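Local coordinates for protein pectate lyase (PDB 1RU4) that probably cleaves the polygalacturonate of plant cell-wall pectin by beta-elimination, as pectate lyases do, on a right-handed parallel beta-helix scaffold, at residues A[116-121]-A[140-145]; A[7-12]-A[87-92]; A[108-113]-A[122-127]; A[14-19]-A[50-55]. All coordinates share one frame; numbering follows the deposited sequence.

Interaction 1 (A[116-121]-A[140-145]); sequences YWYFKG and TFENTA
Thr140 lays its CG2 methyl over one face of the Tyr118 ring, 3.8 Å from CG2 to the ring centroid and displaced toward the rim, while Glu142 meets the same ring in its plane, at the edge. With CG anti to its own backbone N (chi1 -159°), Tyr118 leans across the neighbouring strand, and its OH donates to Glu142 OE1 over 2.7 Å, arriving from above the carboxylate plane. Glu142 and Lys120, both extended, run side by side, yet Lys120 NZ stops 4.1 Å from Glu142 OE1, beyond a salt bridge. Two waters span the gap, each accepting from NZ and donating to one carboxylate oxygen; NZ also bonds to Ser9 O. On the buried face, Phe119 and Phe141 point the same way, their planes 7° apart but slid so that they barely overlap, with centroids separated by 5.2 Å. Flat, apolar rings suit the interior of the beta-helix, where like residues of successive coils lie side by side and Phe72 meets Phe119 edge-to-face. The parallel strands 117-120 and 140-142 hold this register through bonds such as Phe119 N to Thr140 O, 2.9 Å. Gly121, at a positive phi of 74°, ends the pairing, its N bonding Glu142 O. The chemistry thus differs by face: aromatic carbon fills the interior, while outside Glu142 OE1 takes bonds from both a phenol and a water, linking the charged pair through solvent.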
loop_
_atom_site.group_PDB
_atom_site.type_symbol
_atom_site.label_atom_id
_atom_site.label_comp_id
_atom_site.label_asym_id
_atom_site.label_seq_id
_atom_site.Cartn_x
_atom_site.Cartn_y
_atom_site.Cartn_z
ATOM N N TYR A 116 2.071 -18.344 2.973
ATOM C CA TYR A 116 2.622 -18.117 4.307
ATOM C C TYR A 116 4.041 -17.560 4.392
ATOM O O TYR A 116 4.849 -18.007 5.211
ATOM C CB TYR A 116 2.487 -19.386 5.163
ATOM C CG TYR A 116 1.055 -19.743 5.499
ATOM C CD1 TYR A 116 0.377 -20.733 4.787
ATOM C CD2 TYR A 116 0.373 -19.083 6.520
ATOM C CE1 TYR A 116 -0.948 -21.055 5.083
ATOM C CE2 TYR A 116 -0.951 -19.397 6.824
ATOM C CZ TYR A 116 -1.603 -20.383 6.101
ATOM O OH TYR A 116 -2.911 -20.692 6.392
ATOM N N TRP A 117 4.343 -16.591 3.535
ATOM C CA TRP A 117 5.607 -15.867 3.623
ATOM C C TRP A 117 5.372 -14.667 4.533
ATOM O O TRP A 117 4.258 -14.145 4.599
ATOM C CB TRP A 117 6.059 -15.375 2.245
ATOM C CG TRP A 117 6.620 -16.453 1.382
ATOM C CD1 TRP A 117 5.926 -17.273 0.540
ATOM C CD2 TRP A 117 7.990 -16.861 1.301
ATOM N NE1 TRP A 117 6.777 -18.172 -0.054
ATOM C CE2 TRP A 117 8.051 -17.942 0.394
ATOM C CE3 TRP A 117 9.174 -16.417 1.907
ATOM C CZ2 TRP A 117 9.251 -18.593 0.079
ATOM C CZ3 TRP A 117 10.371 -17.064 1.593
ATOM C CH2 TRP A 117 10.397 -18.141 0.686
ATOM N N TYR A 118 6.411 -14.242 5.243
ATOM C CA TYR A 118 6.302 -13.065 6.099
ATOM C C TYR A 118 7.533 -12.184 5.900
ATOM O O TYR A 118 8.612 -12.483 6.410
ATOM C CB TYR A 118 6.152 -13.471 7.574
ATOM C CG TYR A 118 5.538 -12.392 8.441
ATOM C CD1 TYR A 118 4.280 -12.566 9.012
ATOM C CD2 TYR A 118 6.193 -11.176 8.647
ATOM C CE1 TYR A 118 3.682 -11.554 9.762
ATOM C CE2 TYR A 118 5.606 -10.156 9.393
ATOM C CZ TYR A 118 4.348 -10.352 9.944
ATOM O OH TYR A 118 3.740 -9.337 10.650
ATOM N N PHE A 119 7.359 -11.113 5.128
ATOM C CA PHE A 119 8.437 -10.167 4.832
ATOM C C PHE A 119 8.384 -8.972 5.778
ATOM O O PHE A 119 7.308 -8.446 6.050
ATOM C CB PHE A 119 8.310 -9.647 3.394
ATOM C CG PHE A 119 8.468 -10.702 2.336
ATOM C CD1 PHE A 119 7.365 -11.410 1.872
ATOM C CD2 PHE A 119 9.716 -10.959 1.771
ATOM C CE1 PHE A 119 7.497 -12.361 0.861
ATOM C CE2 PHE A 119 9.860 -11.906 0.760
ATOM C CZ PHE A 119 8.748 -12.608 0.304
ATOM N N LYS A 120 9.546 -8.524 6.249
ATOM C CA LYS A 120 9.608 -7.352 7.122
ATOM C C LYS A 120 10.883 -6.542 6.896
ATOM O O LYS A 120 11.987 -7.085 6.931
ATOM C CB LYS A 120 9.491 -7.764 8.596
ATOM C CG LYS A 120 9.355 -6.590 9.557
ATOM C CD LYS A 120 9.080 -7.049 10.981
ATOM C CE LYS A 120 8.886 -5.855 11.904
ATOM N NZ LYS A 120 8.561 -6.262 13.307
ATOM N N GLY A 121 10.720 -5.249 6.628
ATOM C CA GLY A 121 11.864 -4.368 6.439
ATOM C C GLY A 121 12.603 -4.537 5.125
ATOM O O GLY A 121 13.782 -4.192 5.020
ATOM N N THR A 140 2.314 -12.065 4.199
ATOM C CA THR A 140 2.310 -10.786 4.898
ATOM C C THR A 140 3.519 -9.953 4.498
ATOM O O THR A 140 4.630 -10.469 4.386
ATOM C CB THR A 140 2.306 -10.975 6.428
ATOM O OG1 THR A 140 1.169 -11.761 6.809
ATOM C CG2 THR A 140 2.234 -9.624 7.135
ATOM N N PHE A 141 3.276 -8.670 4.252
ATOM C CA PHE A 141 4.326 -7.724 3.894
ATOM C C PHE A 141 4.240 -6.586 4.899
ATOM O O PHE A 141 3.340 -5.748 4.818
ATOM C CB PHE A 141 4.111 -7.195 2.467
ATOM C CG PHE A 141 4.077 -8.275 1.419
ATOM C CD1 PHE A 141 2.910 -8.999 1.186
ATOM C CD2 PHE A 141 5.220 -8.594 0.689
ATOM C CE1 PHE A 141 2.883 -10.030 0.246
ATOM C CE2 PHE A 141 5.203 -9.624 -0.252
ATOM C CZ PHE A 141 4.031 -10.343 -0.472
ATOM N N GLU A 142 5.153 -6.582 5.866
ATOM C CA GLU A 142 5.139 -5.582 6.930
ATOM C C GLU A 142 6.348 -4.660 6.866
ATOM O O GLU A 142 7.484 -5.122 6.795
ATOM C CB GLU A 142 5.083 -6.258 8.309
ATOM C CG GLU A 142 5.046 -5.255 9.464
ATOM C CD GLU A 142 5.019 -5.890 10.849
ATOM O OE1 GLU A 142 5.263 -7.107 10.978
ATOM O OE2 GLU A 142 4.760 -5.154 11.824
ATOM N N ASN A 143 6.096 -3.354 6.921
ATOM C CA ASN A 143 7.156 -2.351 6.869
ATOM C C ASN A 143 8.063 -2.603 5.661
ATOM O O ASN A 143 9.290 -2.673 5.781
ATOM C CB ASN A 143 7.962 -2.353 8.176
ATOM C CG ASN A 143 8.903 -1.163 8.286
ATOM O OD1 ASN A 143 8.671 -0.113 7.683
ATOM N ND2 ASN A 143 9.966 -1.320 9.066
ATOM N N THR A 144 7.426 -2.791 4.507
ATOM C CA THR A 144 8.126 -3.010 3.245
ATOM C C THR A 144 7.903 -1.820 2.312
ATOM O O THR A 144 7.116 -0.922 2.619
ATOM C CB THR A 144 7.641 -4.304 2.535
ATOM O OG1 THR A 144 6.236 -4.215 2.260
ATOM C CG2 THR A 144 7.913 -5.526 3.399
ATOM N N ALA A 145 8.610 -1.806 1.185
ATOM C CA ALA A 145 8.449 -0.735 0.205
ATOM C C ALA A 145 8.704 -1.223 -1.213
ATOM O O ALA A 145 9.529 -2.108 -1.441
ATOM C CB ALA A 145 9.363 0.441 0.532
HETATM O O HOH W 1 2.118 -14.504 6.381
HETATM O O HOH W 2 6.186 -7.821 13.497
HETATM O O HOH W 3 6.875 -3.920 13.831
#

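Interaction 2 (A[7-12]-A[87-92]); sequences LTSGIS and ANCGRA
Ala87 meets Leu7 where the chain leaves strand 82-86: its CA lies 3.4 Å from Leu7 O, in a CA-H...O contact, and its small methyl fits beside the same carbonyl. Asn88 follows in a left-handed backbone conformation, which asparagine tolerates well, and its N donates to Leu7 O over 3.0 Å, nearly straight at hydrogen (168°) but from above the carbonyl plane. This is the corner between strands 82-86 and 92-95 of the beta-helix, and the N-terminal stretch 7-12 passes along the outside of the early coils, with Leu7 on Leu52 and Tyr18, and Ile11 on Tyr83. A type I' turn from Thr8 to Ile11, closed by Ile11 N to Thr8 O, bends that stretch back, and Thr8 OG1 adds a bond to Ile11 O. Cys89, also left-handed, gives its N to Ser9 OG over 2.8 Å. Ser9 OG sits anti to its own carbonyl carbon (chi1 -54°), a setting that lets this small hydroxyl serve two backbone groups, since it also bonds Ala86 O. Cys89 SG rests 3.6 Å from Ser9 CB and forms the disulfide with Cys3, a covalent tie from the corner to the N-terminus. Gly90 then turns its N back to Ala87 O, 2.9 Å away, its lack of a side chain avoiding crowding against that oxygen.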
loop_
_atom_site.group_PDB
_atom_site.type_symbol
_atom_site.label_atom_id
_atom_site.label_comp_id
_atom_site.label_asym_id
_atom_site.label_seq_id
_atom_site.Cartn_x
_atom_site.Cartn_y
_atom_site.Cartn_z
ATOM N N LEU A 7 17.635 -8.039 17.403
ATOM C CA LEU A 7 18.310 -8.674 16.272
ATOM C C LEU A 7 17.338 -9.178 15.207
ATOM O O LEU A 7 17.502 -8.879 14.025
ATOM C CB LEU A 7 19.180 -9.841 16.754
ATOM C CG LEU A 7 19.872 -10.680 15.673
ATOM C CD1 LEU A 7 20.933 -9.853 14.963
ATOM C CD2 LEU A 7 20.498 -11.916 16.298
ATOM N N THR A 8 16.319 -9.920 15.636
ATOM C CA THR A 8 15.356 -10.521 14.713
ATOM C C THR A 8 14.146 -9.650 14.384
ATOM O O THR A 8 13.154 -10.140 13.838
ATOM C CB THR A 8 14.862 -11.885 15.220
ATOM O OG1 THR A 8 14.160 -11.709 16.457
ATOM C CG2 THR A 8 16.035 -12.839 15.428
ATOM N N SER A 9 14.212 -8.374 14.755
ATOM C CA SER A 9 13.176 -7.410 14.400
ATOM C C SER A 9 11.753 -7.824 14.797
ATOM O O SER A 9 10.811 -7.657 14.021
ATOM C CB SER A 9 13.246 -7.128 12.896
ATOM O OG SER A 9 14.555 -6.728 12.529
ATOM N N GLY A 10 11.610 -8.371 16.001
ATOM C CA GLY A 10 10.300 -8.755 16.503
ATOM C C GLY A 10 9.842 -10.167 16.183
ATOM O O GLY A 10 8.790 -10.603 16.656
ATOM N N ILE A 11 10.641 -10.893 15.409
ATOM C CA ILE A 11 10.291 -12.243 14.978
ATOM C C ILE A 11 10.791 -13.344 15.917
ATOM O O ILE A 11 11.943 -13.331 16.344
ATOM C CB ILE A 11 10.826 -12.500 13.547
ATOM C CG1 ILE A 11 10.109 -11.582 12.553
ATOM C CG2 ILE A 11 10.661 -13.967 13.162
ATOM C CD1 ILE A 11 10.749 -11.542 11.177
ATOM N N SER A 12 9.902 -14.281 16.245
ATOM C CA SER A 12 10.257 -15.454 17.045
ATOM C C SER A 12 10.503 -16.620 16.095
ATOM O O SER A 12 9.616 -16.996 15.329
ATOM C CB SER A 12 9.127 -15.815 18.014
ATOM O OG SER A 12 8.979 -14.837 19.025
ATOM N N ALA A 87 17.693 -7.313 9.636
ATOM C CA ALA A 87 18.035 -7.362 11.057
ATOM C C ALA A 87 17.960 -6.019 11.773
ATOM O O ALA A 87 18.124 -4.966 11.157
ATOM C CB ALA A 87 19.422 -7.962 11.233
ATOM N N ASN A 88 17.723 -6.078 13.083
ATOM C CA ASN A 88 17.695 -4.898 13.948
ATOM C C ASN A 88 16.809 -3.770 13.424
ATOM O O ASN A 88 17.132 -2.589 13.571
ATOM C CB ASN A 88 19.122 -4.391 14.185
ATOM C CG ASN A 88 19.940 -5.345 15.031
ATOM O OD1 ASN A 88 19.933 -5.261 16.260
ATOM N ND2 ASN A 88 20.638 -6.265 14.380
ATOM N N CYS A 89 15.689 -4.151 12.814
ATOM C CA CYS A 89 14.743 -3.204 12.235
ATOM C C CYS A 89 15.370 -2.214 11.257
ATOM O O CYS A 89 14.943 -1.062 11.143
ATOM C CB CYS A 89 13.934 -2.514 13.337
ATOM S SG CYS A 89 12.769 -3.715 14.055
ATOM N N GLY A 90 16.383 -2.701 10.543
ATOM C CA GLY A 90 17.019 -1.927 9.493
ATOM C C GLY A 90 16.278 -2.123 8.181
ATOM O O GLY A 90 15.114 -2.547 8.170
ATOM N N ARG A 91 16.955 -1.841 7.071
ATOM C CA ARG A 91 16.350 -1.955 5.743
ATOM C C ARG A 91 17.208 -2.803 4.809
ATOM O O ARG A 91 18.426 -2.631 4.755
ATOM C CB ARG A 91 16.192 -0.568 5.108
ATOM C CG ARG A 91 15.547 0.485 5.996
ATOM C CD ARG A 91 14.113 0.138 6.332
ATOM N NE ARG A 91 13.223 0.221 5.178
ATOM C CZ ARG A 91 11.938 -0.120 5.209
ATOM N NH1 ARG A 91 11.401 -0.570 6.334
ATOM N NH2 ARG A 91 11.185 0.004 4.124
ATOM N N ALA A 92 16.564 -3.706 4.073
ATOM C CA ALA A 92 17.237 -4.501 3.049
ATOM C C ALA A 92 16.587 -4.175 1.708
ATOM O O ALA A 92 15.404 -4.461 1.492
ATOM C CB ALA A 92 17.119 -5.995 3.351
#

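Interaction 3 (A[108-113]-A[122-127]); sequences YGFYVT and VEVTRA
This is an apolar contact across the interior of the beta-helix, between strand 110-112 on one wall and strand 122-125 on another, with no hydrogen bond between them. Its centre is Phe110, whose ring receives the CG2 methyl of Val124 squarely on one face. CG2 stands 3.7 Å from the ring centroid and only 3° off the normal, so it is almost equally far from all six ring carbons, a well-formed CH-pi contact. A second torsion near zero (chi2 3°) turns the ring to offer that face to the opposing strand. Val122 comes in obliquely, its CG1 3.9 Å from Phe110 CE2. Beta-branching places valine methyls close to the backbone; in Val124 one, CG2, meets the ring and the other, CG1, lies 4.1 Å from Gly109 CA. Toward Ala127 the two segments close in, Gly109 CA and Ala127 CA being 4.8 Å apart. A side chain at Gly109 would run into Val124 CG1, and the small Ala127 methyl fits against the glycine backbone, its CB 3.6 Å from Gly109 N. Phe94 meets Phe110 edge-to-face, Phe72 packs against it at an inclined angle, and Phe146 touches Val124, continuing the apolar filling. Backbone groups of Gly109 and Phe110 instead bond along their own wall, to Ile70, Gln130 and Gly131 among others. Between these two segments, therefore, the contact rests on dispersion and CH-pi interaction, which ask for close fit of shape.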
loop_
_atom_site.group_PDB
_atom_site.type_symbol
_atom_site.label_atom_id
_atom_site.label_comp_id
_atom_site.label_asym_id
_atom_site.label_seq_id
_atom_site.Cartn_x
_atom_site.Cartn_y
_atom_site.Cartn_z
ATOM N N TYR A 108 8.878 -9.515 -12.837
ATOM C CA TYR A 108 8.586 -8.980 -11.513
ATOM C C TYR A 108 9.872 -8.983 -10.693
ATOM O O TYR A 108 10.857 -9.621 -11.073
ATOM C CB TYR A 108 7.549 -9.860 -10.806
ATOM C CG TYR A 108 6.410 -10.318 -11.687
ATOM C CD1 TYR A 108 6.121 -11.675 -11.831
ATOM C CD2 TYR A 108 5.626 -9.400 -12.383
ATOM C CE1 TYR A 108 5.083 -12.107 -12.647
ATOM C CE2 TYR A 108 4.580 -9.822 -13.205
ATOM C CZ TYR A 108 4.317 -11.179 -13.330
ATOM O OH TYR A 108 3.286 -11.612 -14.136
ATOM N N GLY A 109 9.876 -8.238 -9.594
ATOM C CA GLY A 109 10.992 -8.302 -8.667
ATOM C C GLY A 109 10.815 -9.574 -7.857
ATOM O O GLY A 109 11.554 -10.550 -8.033
ATOM N N PHE A 110 9.817 -9.565 -6.975
ATOM C CA PHE A 110 9.447 -10.742 -6.186
ATOM C C PHE A 110 8.180 -11.363 -6.781
ATOM O O PHE A 110 7.140 -10.713 -6.845
ATOM C CB PHE A 110 9.148 -10.361 -4.728
ATOM C CG PHE A 110 10.364 -10.013 -3.904
ATOM C CD1 PHE A 110 11.640 -9.973 -4.463
ATOM C CD2 PHE A 110 10.220 -9.723 -2.549
ATOM C CE1 PHE A 110 12.751 -9.649 -3.682
ATOM C CE2 PHE A 110 11.322 -9.399 -1.761
ATOM C CZ PHE A 110 12.591 -9.362 -2.327
ATOM N N TYR A 111 8.272 -12.613 -7.226
ATOM C CA TYR A 111 7.107 -13.334 -7.734
ATOM C C TYR A 111 6.721 -14.343 -6.655
ATOM O O TYR A 111 7.382 -15.367 -6.482
ATOM C CB TYR A 111 7.459 -14.043 -9.049
ATOM C CG TYR A 111 6.314 -14.758 -9.747
ATOM C CD1 TYR A 111 6.563 -15.871 -10.548
ATOM C CD2 TYR A 111 4.995 -14.308 -9.639
ATOM C CE1 TYR A 111 5.534 -16.520 -11.227
ATOM C CE2 TYR A 111 3.953 -14.956 -10.317
ATOM C CZ TYR A 111 4.235 -16.059 -11.110
ATOM O OH TYR A 111 3.226 -16.708 -11.789
ATOM N N VAL A 112 5.679 -14.018 -5.893
ATOM C CA VAL A 112 5.267 -14.849 -4.765
ATOM C C VAL A 112 4.118 -15.784 -5.133
ATOM O O VAL A 112 2.958 -15.376 -5.177
ATOM C CB VAL A 112 4.874 -13.974 -3.543
ATOM C CG1 VAL A 112 4.570 -14.847 -2.331
ATOM C CG2 VAL A 112 5.994 -12.991 -3.217
ATOM N N THR A 113 4.456 -17.041 -5.412
ATOM C CA THR A 113 3.460 -18.043 -5.784
ATOM C C THR A 113 3.113 -18.953 -4.611
ATOM O O THR A 113 2.059 -19.594 -4.603
ATOM C CB THR A 113 3.944 -18.915 -6.962
ATOM O OG1 THR A 113 5.092 -19.675 -6.561
ATOM C CG2 THR A 113 4.313 -18.045 -8.148
ATOM N N VAL A 122 11.894 -5.034 4.115
ATOM C CA VAL A 122 12.472 -5.307 2.800
ATOM C C VAL A 122 11.879 -4.382 1.733
ATOM O O VAL A 122 10.705 -4.022 1.799
ATOM C CB VAL A 122 12.213 -6.783 2.406
ATOM C CG1 VAL A 122 12.724 -7.072 1.006
ATOM C CG2 VAL A 122 12.869 -7.717 3.420
ATOM N N GLU A 123 12.707 -3.979 0.770
ATOM C CA GLU A 123 12.263 -3.128 -0.335
ATOM C C GLU A 123 12.607 -3.740 -1.687
ATOM O O GLU A 123 13.583 -4.477 -1.813
ATOM C CB GLU A 123 12.905 -1.738 -0.250
ATOM C CG GLU A 123 12.625 -0.980 1.042
ATOM C CD GLU A 123 13.123 0.461 1.020
ATOM O OE1 GLU A 123 13.724 0.895 0.012
ATOM O OE2 GLU A 123 12.907 1.168 2.023
ATOM N N VAL A 124 11.792 -3.430 -2.692
ATOM C CA VAL A 124 12.047 -3.855 -4.068
ATOM C C VAL A 124 12.073 -2.607 -4.944
ATOM O O VAL A 124 11.146 -1.789 -4.905
ATOM C CB VAL A 124 10.951 -4.811 -4.604
ATOM C CG1 VAL A 124 11.224 -5.161 -6.069
ATOM C CG2 VAL A 124 10.898 -6.078 -3.770
ATOM N N THR A 125 13.136 -2.464 -5.727
ATOM C CA THR A 125 13.287 -1.315 -6.611
ATOM C C THR A 125 13.910 -1.714 -7.948
ATOM O O THR A 125 14.649 -2.697 -8.035
ATOM C CB THR A 125 14.127 -0.190 -5.933
ATOM O OG1 THR A 125 14.046 1.011 -6.710
ATOM C CG2 THR A 125 15.591 -0.602 -5.796
ATOM N N ARG A 126 13.566 -0.954 -8.985
ATOM C CA ARG A 126 14.065 -1.141 -10.349
ATOM C C ARG A 126 13.804 -2.515 -10.967
ATOM O O ARG A 126 14.603 -3.014 -11.765
ATOM C CB ARG A 126 15.549 -0.756 -10.453
ATOM C CG ARG A 126 15.822 0.685 -10.035
ATOM C CD ARG A 126 17.091 1.242 -10.662
ATOM N NE ARG A 126 18.297 0.539 -10.234
ATOM C CZ ARG A 126 19.507 0.758 -10.739
ATOM N NH1 ARG A 126 19.678 1.659 -11.698
ATOM N NH2 ARG A 126 20.552 0.093 -10.268
ATOM N N ALA A 127 12.673 -3.116 -10.603
ATOM C CA ALA A 127 12.234 -4.369 -11.213
ATOM C C ALA A 127 11.809 -4.091 -12.656
ATOM O O ALA A 127 11.375 -2.981 -12.977
ATOM C CB ALA A 127 11.072 -4.965 -10.424
#

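Interaction 4 (A[14-19]-A[50-55]); sequences KRIYYV and LILLKP
Strands 16-19 and 50-53 run parallel, their axes 4.8 Å apart at closest and inclined by 28°, in a register that pairs Ile16 with Leu50 and Val19 with Leu53. They belong to the N-terminal end of the right-handed beta-helix, where strand 50-53 pairs onward with strand 82-86. Five backbone bonds tie them, from Leu50 N to Arg15 O at one end to Lys54 N to Val19 O (2.9 Å) at the other; the straightest is Tyr17 N to Leu50 O, 172° at hydrogen. On the face carrying Tyr17, Ile51, Val19 and Leu53, Val19 uses its two methyls separately: CG2 crosses to Ile51 CG2 at 3.8 Å, and CG1, anti to the backbone N (chi1 171°), runs alongside Leu53 to reach CD2 at 3.7 Å. Helix 38-44 lies against this face through Ala41, Ala44 and Phe38, consistent with a cap over the end of the beta-helix core, and the compact, beta-branched Val19 and Ile51 both pack on the small Ala41. Tyr17 brings the edge of its ring to Leu50 O, while its OH bonds Glu49. The other face bears Ile16, Leu50, Tyr18 and Leu52, and Leu7 and Thr8 lie on it. There Leu52 CD2 approaches Tyr18 CE2 at 4.0 Å, and Ile16 CG2 wedges between neighbours, over the rim of one Tyr18 ring face and 3.7 Å from Leu52 CB.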
loop_
_atom_site.group_PDB
_atom_site.type_symbol
_atom_site.label_atom_id
_atom_site.label_comp_id
_atom_site.label_asym_id
_atom_site.label_seq_id
_atom_site.Cartn_x
_atom_site.Cartn_y
_atom_site.Cartn_z
ATOM N N LYS A 14 12.882 -20.555 15.315
ATOM C CA LYS A 14 13.669 -21.683 15.807
ATOM C C LYS A 14 15.022 -21.811 15.111
ATOM O O LYS A 14 15.888 -22.562 15.563
ATOM C CB LYS A 14 12.888 -22.988 15.633
ATOM C CG LYS A 14 12.602 -23.355 14.181
ATOM C CD LYS A 14 11.824 -24.660 14.077
ATOM C CE LYS A 14 11.512 -25.000 12.628
ATOM N NZ LYS A 14 10.702 -26.246 12.509
ATOM N N ARG A 15 15.203 -21.076 14.017
ATOM C CA ARG A 15 16.429 -21.160 13.234
ATOM C C ARG A 15 16.653 -19.897 12.409
ATOM O O ARG A 15 15.752 -19.430 11.711
ATOM C CB ARG A 15 16.367 -22.384 12.314
ATOM C CG ARG A 15 17.492 -22.498 11.292
ATOM C CD ARG A 15 18.828 -22.813 11.930
ATOM N NE ARG A 15 19.859 -23.014 10.915
ATOM C CZ ARG A 15 21.015 -23.634 11.126
ATOM N NH1 ARG A 15 21.304 -24.125 12.326
ATOM N NH2 ARG A 15 21.880 -23.775 10.132
ATOM N N ILE A 16 17.864 -19.357 12.492
ATOM C CA ILE A 16 18.234 -18.156 11.754
ATOM C C ILE A 16 19.297 -18.455 10.702
ATOM O O ILE A 16 20.311 -19.094 10.991
ATOM C CB ILE A 16 18.796 -17.065 12.697
ATOM C CG1 ILE A 16 17.780 -16.731 13.791
ATOM C CG2 ILE A 16 19.168 -15.813 11.900
ATOM C CD1 ILE A 16 18.292 -15.756 14.830
ATOM N N TYR A 17 19.043 -18.005 9.478
ATOM C CA TYR A 17 20.025 -18.090 8.402
ATOM C C TYR A 17 20.540 -16.678 8.161
ATOM O O TYR A 17 19.805 -15.815 7.672
ATOM C CB TYR A 17 19.388 -18.631 7.119
ATOM C CG TYR A 17 18.848 -20.033 7.243
ATOM C CD1 TYR A 17 17.505 -20.257 7.537
ATOM C CD2 TYR A 17 19.684 -21.138 7.084
ATOM C CE1 TYR A 17 17.005 -21.547 7.674
ATOM C CE2 TYR A 17 19.196 -22.434 7.220
ATOM C CZ TYR A 17 17.858 -22.631 7.516
ATOM O OH TYR A 17 17.376 -23.912 7.668
ATOM N N TYR A 18 21.791 -16.432 8.541
ATOM C CA TYR A 18 22.402 -15.119 8.370
ATOM C C TYR A 18 22.848 -14.890 6.930
ATOM O O TYR A 18 23.652 -15.652 6.382
ATOM C CB TYR A 18 23.583 -14.948 9.322
ATOM C CG TYR A 18 23.197 -14.844 10.781
ATOM C CD1 TYR A 18 22.907 -15.983 11.533
ATOM C CD2 TYR A 18 23.161 -13.606 11.421
ATOM C CE1 TYR A 18 22.594 -15.891 12.889
ATOM C CE2 TYR A 18 22.850 -13.501 12.773
ATOM C CZ TYR A 18 22.571 -14.644 13.500
ATOM O OH TYR A 18 22.278 -14.538 14.838
ATOM N N VAL A 19 22.322 -13.825 6.333
ATOM C CA VAL A 19 22.582 -13.486 4.941
ATOM C C VAL A 19 23.113 -12.058 4.819
ATOM O O VAL A 19 22.748 -11.181 5.600
ATOM C CB VAL A 19 21.278 -13.636 4.105
ATOM C CG1 VAL A 19 21.454 -13.074 2.696
ATOM C CG2 VAL A 19 20.874 -15.100 4.033
ATOM N N LEU A 50 13.835 -18.325 9.733
ATOM C CA LEU A 50 14.055 -16.941 9.327
ATOM C C LEU A 50 15.317 -16.690 8.511
ATOM O O LEU A 50 16.422 -17.066 8.910
ATOM C CB LEU A 50 14.075 -16.046 10.575
ATOM C CG LEU A 50 14.666 -14.630 10.518
ATOM C CD1 LEU A 50 13.811 -13.705 9.664
ATOM C CD2 LEU A 50 14.780 -14.081 11.930
ATOM N N ILE A 51 15.139 -16.032 7.368
ATOM C CA ILE A 51 16.264 -15.561 6.572
ATOM C C ILE A 51 16.521 -14.135 7.062
ATOM O O ILE A 51 15.748 -13.214 6.774
ATOM C CB ILE A 51 15.932 -15.551 5.057
ATOM C CG1 ILE A 51 15.629 -16.973 4.574
ATOM C CG2 ILE A 51 17.096 -14.959 4.263
ATOM C CD1 ILE A 51 15.282 -17.063 3.103
ATOM N N LEU A 52 17.566 -13.977 7.868
ATOM C CA LEU A 52 17.898 -12.684 8.453
ATOM C C LEU A 52 18.907 -11.938 7.588
ATOM O O LEU A 52 20.055 -12.364 7.433
ATOM C CB LEU A 52 18.442 -12.867 9.869
ATOM C CG LEU A 52 18.607 -11.599 10.706
ATOM C CD1 LEU A 52 17.248 -10.968 10.964
ATOM C CD2 LEU A 52 19.297 -11.935 12.019
ATOM N N LEU A 53 18.458 -10.821 7.027
ATOM C CA LEU A 53 19.263 -10.022 6.114
ATOM C C LEU A 53 20.036 -8.905 6.804
ATOM O O LEU A 53 19.467 -8.111 7.552
ATOM C CB LEU A 53 18.355 -9.405 5.047
ATOM C CG LEU A 53 17.457 -10.366 4.262
ATOM C CD1 LEU A 53 16.380 -9.590 3.522
ATOM C CD2 LEU A 53 18.290 -11.188 3.292
ATOM N N LYS A 54 21.337 -8.840 6.546
ATOM C CA LYS A 54 22.139 -7.724 7.028
ATOM C C LYS A 54 21.626 -6.487 6.292
ATOM O O LYS A 54 21.395 -6.536 5.082
ATOM C CB LYS A 54 23.615 -7.947 6.689
ATOM C CG LYS A 54 24.539 -6.828 7.137
ATOM C CD LYS A 54 25.943 -7.039 6.603
ATOM C CE LYS A 54 26.851 -5.868 6.942
ATOM N NZ LYS A 54 28.200 -6.033 6.338
ATOM N N PRO A 55 21.389 -5.379 7.016
ATOM C CA PRO A 55 20.901 -4.167 6.349
ATOM C C PRO A 55 21.860 -3.736 5.238
ATOM O O PRO A 55 23.079 -3.768 5.412
ATOM C CB PRO A 55 20.860 -3.149 7.486
ATOM C CG PRO A 55 20.521 -3.999 8.676
ATOM C CD PRO A 55 21.429 -5.195 8.479
#

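The four contacts join successive levels and walls of one beta-helix. Interaction 4 lies within the chain loop closed by interaction 2, their centres about 9 Å apart, and Leu53 O accepts from Ala87 N at 2.9 Å. Interaction 2 reaches interaction 1 through Lys120 NZ and Ser9 O, 2.7 Å, and interaction 3 through the Arg91 NH2 to Glu123 OE2 salt bridge, 3.0 Å. Interactions 1 and 3 alternate along the chain: strand 117-120 passes through a turn at Gly121 into strand 122-125, and Val124 N meets Ala145 O at 2.9 Å. Interactions 3 and 4, with centres about 19 Å apart, touch lightly where Val122 CG2 lies 4.0 Å from Leu53 CD1.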